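Local coordinates for protein exopolyphosphatase (Aquifex aeolicus, PDB 1T6C) that probably hydrolyses the phosphoanhydride bonds of inorganic polyphosphate and guanosine pentaphosphate, and binds a calcium ion, at residues A[27-32]-A[303-308]; A[128-131]-A[135-138]; A[249-254]-A[272-277]. All blocks are in the same frame, centred on the assembly; numbering follows the deposited sequence.

Interaction 1: residues A[27-32]-A[303-308]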
loop_
_atom_site.group_PDB
_atom_site.type_symbol
_atom_site.label_atom_id
_atom_site.label_comp_id
_atom_site.label_asym_id
_atom_site.label_seq_id
_atom_site.Cartn_x
_atom_site.Cartn_y
_atom_site.Cartn_z
ATOM N N THR A 27 1.690 12.193 7.147
ATOM C CA THR A 27 0.364 12.609 6.751
ATOM C C THR A 27 -0.345 13.279 7.930
ATOM O O THR A 27 -0.388 12.720 8.992
ATOM C CB THR A 27 -0.474 11.390 6.264
ATOM O OG1 THR A 27 0.263 10.634 5.281
ATOM C CG2 THR A 27 -1.773 11.863 5.596
ATOM N N ILE A 28 -0.850 14.489 7.734
ATOM C CA ILE A 28 -1.562 15.232 8.771
ATOM C C ILE A 28 -2.966 15.455 8.257
ATOM O O ILE A 28 -3.140 15.866 7.106
ATOM C CB ILE A 28 -0.915 16.580 9.120
ATOM C CG1 ILE A 28 0.549 16.416 9.567
ATOM C CG2 ILE A 28 -1.715 17.265 10.213
ATOM C CD1 ILE A 28 1.247 17.701 9.978
ATOM N N ALA A 29 -3.958 15.188 9.105
ATOM C CA ALA A 29 -5.356 15.358 8.733
ATOM C C ALA A 29 -6.050 16.169 9.815
ATOM O O ALA A 29 -5.607 16.193 10.967
ATOM C CB ALA A 29 -5.999 14.054 8.564
ATOM N N GLN A 30 -7.124 16.842 9.430
ATOM C CA GLN A 30 -8.067 17.399 10.414
ATOM C C GLN A 30 -9.322 16.563 10.435
ATOM O O GLN A 30 -9.727 16.030 9.414
ATOM C CB GLN A 30 -8.382 18.863 10.091
ATOM C CG GLN A 30 -9.051 19.114 8.786
ATOM C CD GLN A 30 -9.903 20.404 8.777
ATOM O OE1 GLN A 30 -11.059 20.406 8.284
ATOM N NE2 GLN A 30 -9.337 21.487 9.310
ATOM N N ILE A 31 -9.925 16.424 11.614
ATOM C CA ILE A 31 -11.225 15.815 11.724
ATOM C C ILE A 31 -12.203 16.910 12.175
ATOM O O ILE A 31 -11.966 17.574 13.175
ATOM C CB ILE A 31 -11.214 14.588 12.671
ATOM C CG1 ILE A 31 -12.625 14.012 12.827
ATOM C CG2 ILE A 31 -10.684 14.933 13.988
ATOM C CD1 ILE A 31 -13.012 12.976 11.779
ATOM N N LYS A 32 -13.256 17.101 11.395
ATOM C CA LYS A 32 -14.245 18.158 11.627
ATOM C C LYS A 32 -15.634 17.541 11.419
ATOM O O LYS A 32 -15.962 17.195 10.311
ATOM C CB LYS A 32 -13.984 19.286 10.624
ATOM C CG LYS A 32 -15.004 20.450 10.563
ATOM C CD LYS A 32 -14.547 21.425 9.483
ATOM C CE LYS A 32 -15.623 22.376 9.038
ATOM N NZ LYS A 32 -14.974 23.538 8.358
ATOM N N GLY A 303 -5.361 4.954 7.043
ATOM C CA GLY A 303 -6.035 4.089 8.018
ATOM C C GLY A 303 -5.514 4.292 9.418
ATOM O O GLY A 303 -6.246 4.144 10.396
ATOM N N VAL A 304 -4.228 4.615 9.530
ATOM C CA VAL A 304 -3.694 5.005 10.822
ATOM C C VAL A 304 -4.414 6.255 11.369
ATOM O O VAL A 304 -4.695 6.349 12.571
ATOM C CB VAL A 304 -2.163 5.234 10.729
ATOM C CG1 VAL A 304 -1.597 5.865 12.019
ATOM C CG2 VAL A 304 -1.435 3.920 10.424
ATOM N N LEU A 305 -4.745 7.185 10.489
ATOM C CA LEU A 305 -5.464 8.396 10.879
ATOM C C LEU A 305 -6.863 8.020 11.353
ATOM O O LEU A 305 -7.354 8.532 12.366
ATOM C CB LEU A 305 -5.565 9.381 9.734
ATOM C CG LEU A 305 -4.285 9.765 9.007
ATOM C CD1 LEU A 305 -4.636 10.509 7.753
ATOM C CD2 LEU A 305 -3.381 10.592 9.905
ATOM N N VAL A 306 -7.506 7.119 10.619
ATOM C CA VAL A 306 -8.837 6.675 10.994
ATOM C C VAL A 306 -8.789 6.020 12.378
ATOM O O VAL A 306 -9.651 6.265 13.223
ATOM C CB VAL A 306 -9.444 5.708 9.947
ATOM C CG1 VAL A 306 -10.745 5.133 10.469
ATOM C CG2 VAL A 306 -9.681 6.432 8.619
ATOM N N SER A 307 -7.785 5.197 12.615
ATOM C CA SER A 307 -7.634 4.507 13.887
ATOM C C SER A 307 -7.523 5.509 15.031
ATOM O O SER A 307 -8.124 5.304 16.092
ATOM C CB SER A 307 -6.414 3.600 13.840
ATOM O OG SER A 307 -6.176 2.996 15.093
ATOM N N GLU A 308 -6.801 6.603 14.805
ATOM C CA GLU A 308 -6.616 7.598 15.847
ATOM C C GLU A 308 -7.927 8.280 16.165
ATOM O O GLU A 308 -8.203 8.551 17.336
ATOM C CB GLU A 308 -5.522 8.619 15.480
ATOM C CG GLU A 308 -4.101 8.084 15.637
ATOM C CD GLU A 308 -3.788 7.431 17.001
ATOM O OE1 GLU A 308 -4.062 8.045 18.062
ATOM O OE2 GLU A 308 -3.257 6.298 17.018
#

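Interaction 2: residues A[128-131]-A[135-138]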
loop_
_atom_site.group_PDB
_atom_site.type_symbol
_atom_site.label_atom_id
_atom_site.label_comp_id
_atom_site.label_asym_id
_atom_site.label_seq_id
_atom_site.Cartn_x
_atom_site.Cartn_y
_atom_site.Cartn_z
ATOM N N LEU A 128 -9.421 -0.272 7.716
ATOM C CA LEU A 128 -10.067 0.899 8.333
ATOM C C LEU A 128 -10.161 2.078 7.386
ATOM O O LEU A 128 -11.125 2.791 7.366
ATOM C CB LEU A 128 -9.336 1.350 9.601
ATOM C CG LEU A 128 -9.361 0.381 10.774
ATOM C CD1 LEU A 128 -8.604 0.997 11.955
ATOM C CD2 LEU A 128 -10.774 0.082 11.185
ATOM N N ALA A 129 -9.120 2.321 6.595
ATOM C CA ALA A 129 -9.177 3.386 5.627
ATOM C C ALA A 129 -10.315 3.237 4.639
ATOM O O ALA A 129 -10.920 4.213 4.266
ATOM C CB ALA A 129 -7.849 3.494 4.900
ATOM N N VAL A 130 -10.553 1.998 4.222
ATOM C CA VAL A 130 -11.568 1.660 3.252
ATOM C C VAL A 130 -12.942 1.762 3.912
ATOM O O VAL A 130 -13.897 2.257 3.314
ATOM C CB VAL A 130 -11.325 0.256 2.699
ATOM C CG1 VAL A 130 -12.502 -0.224 1.923
ATOM C CG2 VAL A 130 -10.090 0.249 1.833
ATOM N N ALA A 131 -13.030 1.272 5.131
ATOM C CA ALA A 131 -14.277 1.344 5.868
ATOM C C ALA A 131 -14.776 2.771 5.972
ATOM O O ALA A 131 -15.956 3.038 5.758
ATOM C CB ALA A 131 -14.160 0.683 7.240
ATOM N N LYS A 135 -16.969 2.899 2.621
ATOM C CA LYS A 135 -18.116 2.242 3.295
ATOM C C LYS A 135 -18.683 1.095 2.451
ATOM O O LYS A 135 -19.875 1.059 2.160
ATOM C CB LYS A 135 -19.190 3.297 3.672
ATOM C CG LYS A 135 -18.638 4.377 4.620
ATOM C CD LYS A 135 -19.590 5.543 4.968
ATOM C CE LYS A 135 -18.804 6.893 5.105
ATOM N NZ LYS A 135 -17.732 6.983 6.193
ATOM N N PRO A 136 -17.850 0.149 2.035
ATOM C CA PRO A 136 -18.319 -0.942 1.178
ATOM C C PRO A 136 -19.345 -1.802 1.935
ATOM O O PRO A 136 -19.244 -1.979 3.146
ATOM C CB PRO A 136 -17.048 -1.739 0.899
ATOM C CG PRO A 136 -16.190 -1.438 2.047
ATOM C CD PRO A 136 -16.417 0.000 2.358
ATOM N N GLU A 137 -20.298 -2.342 1.188
ATOM C CA GLU A 137 -21.398 -3.098 1.772
ATOM C C GLU A 137 -21.162 -4.586 1.830
ATOM O O GLU A 137 -20.422 -5.175 1.039
ATOM C CB GLU A 137 -22.663 -2.855 0.953
ATOM C CG GLU A 137 -23.269 -1.491 1.154
ATOM C CD GLU A 137 -24.550 -1.327 0.371
ATOM O OE1 GLU A 137 -24.551 -1.625 -0.845
ATOM O OE2 GLU A 137 -25.557 -0.908 0.972
ATOM N N GLY A 138 -21.850 -5.226 2.770
ATOM C CA GLY A 138 -21.802 -6.649 2.902
ATOM C C GLY A 138 -20.476 -7.159 3.409
ATOM O O GLY A 138 -19.781 -6.471 4.148
#

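Interaction 3: residues A[249-254]-A[272-277]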
loop_
_atom_site.group_PDB
_atom_site.type_symbol
_atom_site.label_atom_id
_atom_site.label_comp_id
_atom_site.label_asym_id
_atom_site.label_seq_id
_atom_site.Cartn_x
_atom_site.Cartn_y
_atom_site.Cartn_z
ATOM N N ASP A 249 -3.515 -7.719 -20.977
ATOM C CA ASP A 249 -3.173 -8.097 -22.335
ATOM C C ASP A 249 -2.411 -6.995 -23.087
ATOM O O ASP A 249 -1.540 -7.292 -23.908
ATOM C CB ASP A 249 -4.430 -8.492 -23.091
ATOM C CG ASP A 249 -5.005 -9.809 -22.620
ATOM O OD1 ASP A 249 -4.339 -10.606 -21.893
ATOM O OD2 ASP A 249 -6.190 -10.078 -22.901
ATOM N N THR A 250 -2.682 -5.737 -22.756
ATOM C CA THR A 250 -1.999 -4.600 -23.340
ATOM C C THR A 250 -0.568 -4.562 -22.859
ATOM O O THR A 250 0.375 -4.520 -23.650
ATOM C CB THR A 250 -2.745 -3.314 -22.932
ATOM O OG1 THR A 250 -4.005 -3.290 -23.618
ATOM C CG2 THR A 250 -2.052 -2.062 -23.361
ATOM N N PHE A 251 -0.388 -4.616 -21.550
ATOM C CA PHE A 251 0.970 -4.485 -21.009
ATOM C C PHE A 251 1.838 -5.695 -21.312
ATOM O O PHE A 251 3.044 -5.574 -21.456
ATOM C CB PHE A 251 0.931 -4.186 -19.511
ATOM C CG PHE A 251 0.651 -2.772 -19.215
ATOM C CD1 PHE A 251 -0.555 -2.382 -18.720
ATOM C CD2 PHE A 251 1.604 -1.806 -19.490
ATOM C CE1 PHE A 251 -0.798 -1.027 -18.443
ATOM C CE2 PHE A 251 1.340 -0.471 -19.270
ATOM C CZ PHE A 251 0.141 -0.088 -18.736
ATOM N N LYS A 252 1.256 -6.873 -21.495
ATOM C CA LYS A 252 2.059 -8.045 -21.798
ATOM C C LYS A 252 2.696 -7.967 -23.191
ATOM O O LYS A 252 3.589 -8.733 -23.465
ATOM C CB LYS A 252 1.255 -9.335 -21.558
ATOM C CG LYS A 252 0.330 -9.741 -22.662
ATOM C CD LYS A 252 -0.412 -11.039 -22.249
ATOM C CE LYS A 252 -1.295 -11.552 -23.362
ATOM N NZ LYS A 252 -2.019 -12.803 -22.956
ATOM N N GLU A 253 2.260 -7.033 -24.027
ATOM C CA GLU A 253 2.809 -6.834 -25.369
ATOM C C GLU A 253 3.763 -5.653 -25.451
ATOM O O GLU A 253 4.266 -5.332 -26.543
ATOM C CB GLU A 253 1.669 -6.575 -26.356
ATOM C CG GLU A 253 0.666 -7.693 -26.458
ATOM C CD GLU A 253 1.250 -9.028 -26.929
ATOM O OE1 GLU A 253 0.689 -10.093 -26.504
ATOM O OE2 GLU A 253 2.261 -9.034 -27.708
ATOM N N ILE A 254 4.029 -4.996 -24.319
ATOM C CA ILE A 254 4.852 -3.786 -24.313
ATOM C C ILE A 254 6.111 -3.999 -23.490
ATOM O O ILE A 254 6.026 -4.283 -22.288
ATOM C CB ILE A 254 4.093 -2.545 -23.765
ATOM C CG1 ILE A 254 2.752 -2.342 -24.514
ATOM C CG2 ILE A 254 5.017 -1.291 -23.856
ATOM C CD1 ILE A 254 1.846 -1.276 -23.902
ATOM N N LYS A 272 8.282 -1.932 -15.118
ATOM C CA LYS A 272 8.542 -3.371 -15.318
ATOM C C LYS A 272 7.617 -4.258 -14.474
ATOM O O LYS A 272 7.033 -5.231 -14.989
ATOM C CB LYS A 272 10.007 -3.692 -15.055
ATOM C CG LYS A 272 10.409 -5.084 -15.469
ATOM C CD LYS A 272 11.866 -5.080 -15.886
ATOM C CE LYS A 272 12.522 -6.324 -15.490
ATOM N NZ LYS A 272 13.925 -6.269 -15.940
ATOM N N VAL A 273 7.440 -3.910 -13.206
ATOM C CA VAL A 273 6.597 -4.731 -12.324
ATOM C C VAL A 273 5.085 -4.581 -12.428
ATOM O O VAL A 273 4.371 -5.406 -11.856
ATOM C CB VAL A 273 6.993 -4.563 -10.833
ATOM C CG1 VAL A 273 8.468 -4.876 -10.646
ATOM C CG2 VAL A 273 6.636 -3.164 -10.345
ATOM N N ILE A 274 4.585 -3.572 -13.151
ATOM C CA ILE A 274 3.143 -3.332 -13.187
ATOM C C ILE A 274 2.405 -4.522 -13.742
ATOM O O ILE A 274 1.302 -4.795 -13.266
ATOM C CB ILE A 274 2.776 -2.014 -13.934
ATOM C CG1 ILE A 274 1.312 -1.668 -13.616
ATOM C CG2 ILE A 274 3.100 -2.093 -15.418
ATOM C CD1 ILE A 274 0.926 -0.326 -14.167
ATOM N N LEU A 275 2.981 -5.272 -14.687
ATOM C CA LEU A 275 2.234 -6.399 -15.272
ATOM C C LEU A 275 1.899 -7.464 -14.209
ATOM O O LEU A 275 0.770 -7.955 -14.110
ATOM C CB LEU A 275 3.029 -7.020 -16.435
ATOM C CG LEU A 275 2.316 -8.154 -17.168
ATOM C CD1 LEU A 275 1.067 -7.633 -17.905
ATOM C CD2 LEU A 275 3.276 -8.862 -18.124
ATOM N N ALA A 276 2.862 -7.808 -13.383
ATOM C CA ALA A 276 2.675 -8.743 -12.275
ATOM C C ALA A 276 1.626 -8.249 -11.328
ATOM O O ALA A 276 0.793 -9.038 -10.852
ATOM C CB ALA A 276 4.013 -8.997 -11.511
ATOM N N GLY A 277 1.636 -6.951 -11.030
ATOM C CA GLY A 277 0.616 -6.370 -10.186
ATOM C C GLY A 277 -0.761 -6.545 -10.773
ATOM O O GLY A 277 -1.694 -6.900 -10.076
#

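Interaction 1: residues A[27-32]-A[303-308]
Leu305 reaches from the helix onto the face of strand 27-32 and spreads its two methyl groups over Thr27 and Ala29, alternate residues whose CB atoms both face the helix. CD1 does most of the touching: it lies 3.8 Å from Thr27 CG2 and 3.9 Å from Ala29 CB, bridging the two. The other branch dips to the main chain, with Leu305 CD2 3.8 Å from Thr27 O, an apolar methyl against a carbonyl oxygen. With chi1 at -52°, Leu305 holds CG opposite its own carbonyl carbon, and a nearly extended chi2 of 168° sends CD1 straight out to the strand. Thr27 meets it across rather than alongside, the two side chains crossing at about a right angle. This is helix-on-sheet packing in the N-terminal half of an actin-like fold: the last helix, 300-313, leaves the second domain after strand 292-296 and lies on the 3-2-1-4-5 sheet of the first. Thr27 turns its methyl, not its hydroxyl, to the leucine, because CG2 stands opposite the backbone N while OG1 is folded back beside that N. Ser16 of strand 12-19 and Ile38 of strand 35-45 also touch Leu305, so the leucine spans three adjacent strands. One turn further along the helix, Glu308 forms a salt bridge with Arg84.

Interaction 2: residues A[128-131]-A[135-138]
Val130 and Pro136 set their side chains at about a right angle, the CG1 branch of the valine meeting the CG-CD edge of the pyrrolidine ring. Val130 CG1 is 3.9 Å from Pro136 CG and equally close to CD; it stands opposite the valine's own backbone N (chi1 168°) and beside the carbonyl carbon, on the side from which the proline comes. Pro136 CD also lies 3.5 Å from Val130 O. That oxygen accepts the amide of Lys135 at 3.2 Å, in the carbonyl plane and fairly straight at the acceptor (C=O...N 158°), though bent at the hydrogen. A weak bond runs from the same Lys135 N to Ala131 O at 3.3 Å. Lys135 CG comes within 3.2 Å of Ala131 O, close for a carbon and an oxygen, and the remaining chain bends at its last two torsions to bring NZ back to Tyr132, hydrogen-bonding its carbonyl oxygen and making a cation-pi contact. Val130 also packs against Val210 and Leu212 of strand 208-212. Lys135 N, the last amide before a proline without an N-H, thus reaches back five residues to end the helical bonding, and the lysine ammonium would favourably oppose the negative end of the helix dipole.

Interaction 3: residues A[249-254]-A[272-277]
Ile274 is the first residue of 272-277 to meet 249-254: its CG2 methyl sits over one face of the Phe251 ring, 4.3 Å from CD2, a loose apolar contact. Just before it, Val273 turns to helix 170-177, whereas Ile274 has its CB directed toward 249-254 and also touches Thr215 and Thr218 of helix 214-223. The Phe251 ring is confined further by Phe263, whose plane is inclined to it by about 55°, and by Leu222 and Val266.

Leu275 follows and makes the closer fit. Its CG is opposite the backbone N (chi1 -177°), and this swings the forked end nearer to helix 241-251 than the direction of its CB alone would suggest. The two methyls lie side by side against the backbone of Phe251 and Lys252. CD1 is 3.8 Å from Phe251 CB and 3.7 Å from Lys252 N; CD2 rests alongside Lys252, 4.0 Å from Lys252 CB. Pro183 and Arg259 pack on Leu275 as well. Of its side chain the lysine offers CB. With chi1 at 82°, CG lies between the backbone N and the carbonyl carbon, and the extended chain carries NZ away from the leucine to a salt bridge with Glu185, plus a weak one to Asp249 OD1 at 3.4 Å. Asp249 in turn pairs through OD2 with Lys245. From Phe251 the chain makes a type I turn, closed by Ile254 N on Phe251 O at 3.1 Å.

Beyond Leu275 the second helix runs on as Ala276, which packs on Thr174. The contact is buried helix-to-helix packing, joining the C-terminal part of helix 241-251 to the N-terminal part of helix 274-288 among the helices of the second domain of the actin-like fold.

How the interactions relate
From the N terminus, strand 27-32 of the first sheet opens interaction 1, which closes only at 303-308 and so encloses nearly the whole chain. Nested within that loop, interaction 2 closes a very short one, where helix 119-133 turns toward strand 139-146 of the second sheet. Interaction 3 comes later, in series with it, between two helices of the second domain; none of the loops cross. Interactions 1 and 2 touch, Ala129 CB lying 3.6 Å from Gly303 N, so helices 119-133 and 300-313 pack together between the two sheets. Interaction 3 lies apart, its centre about 34 Å from that of interaction 1.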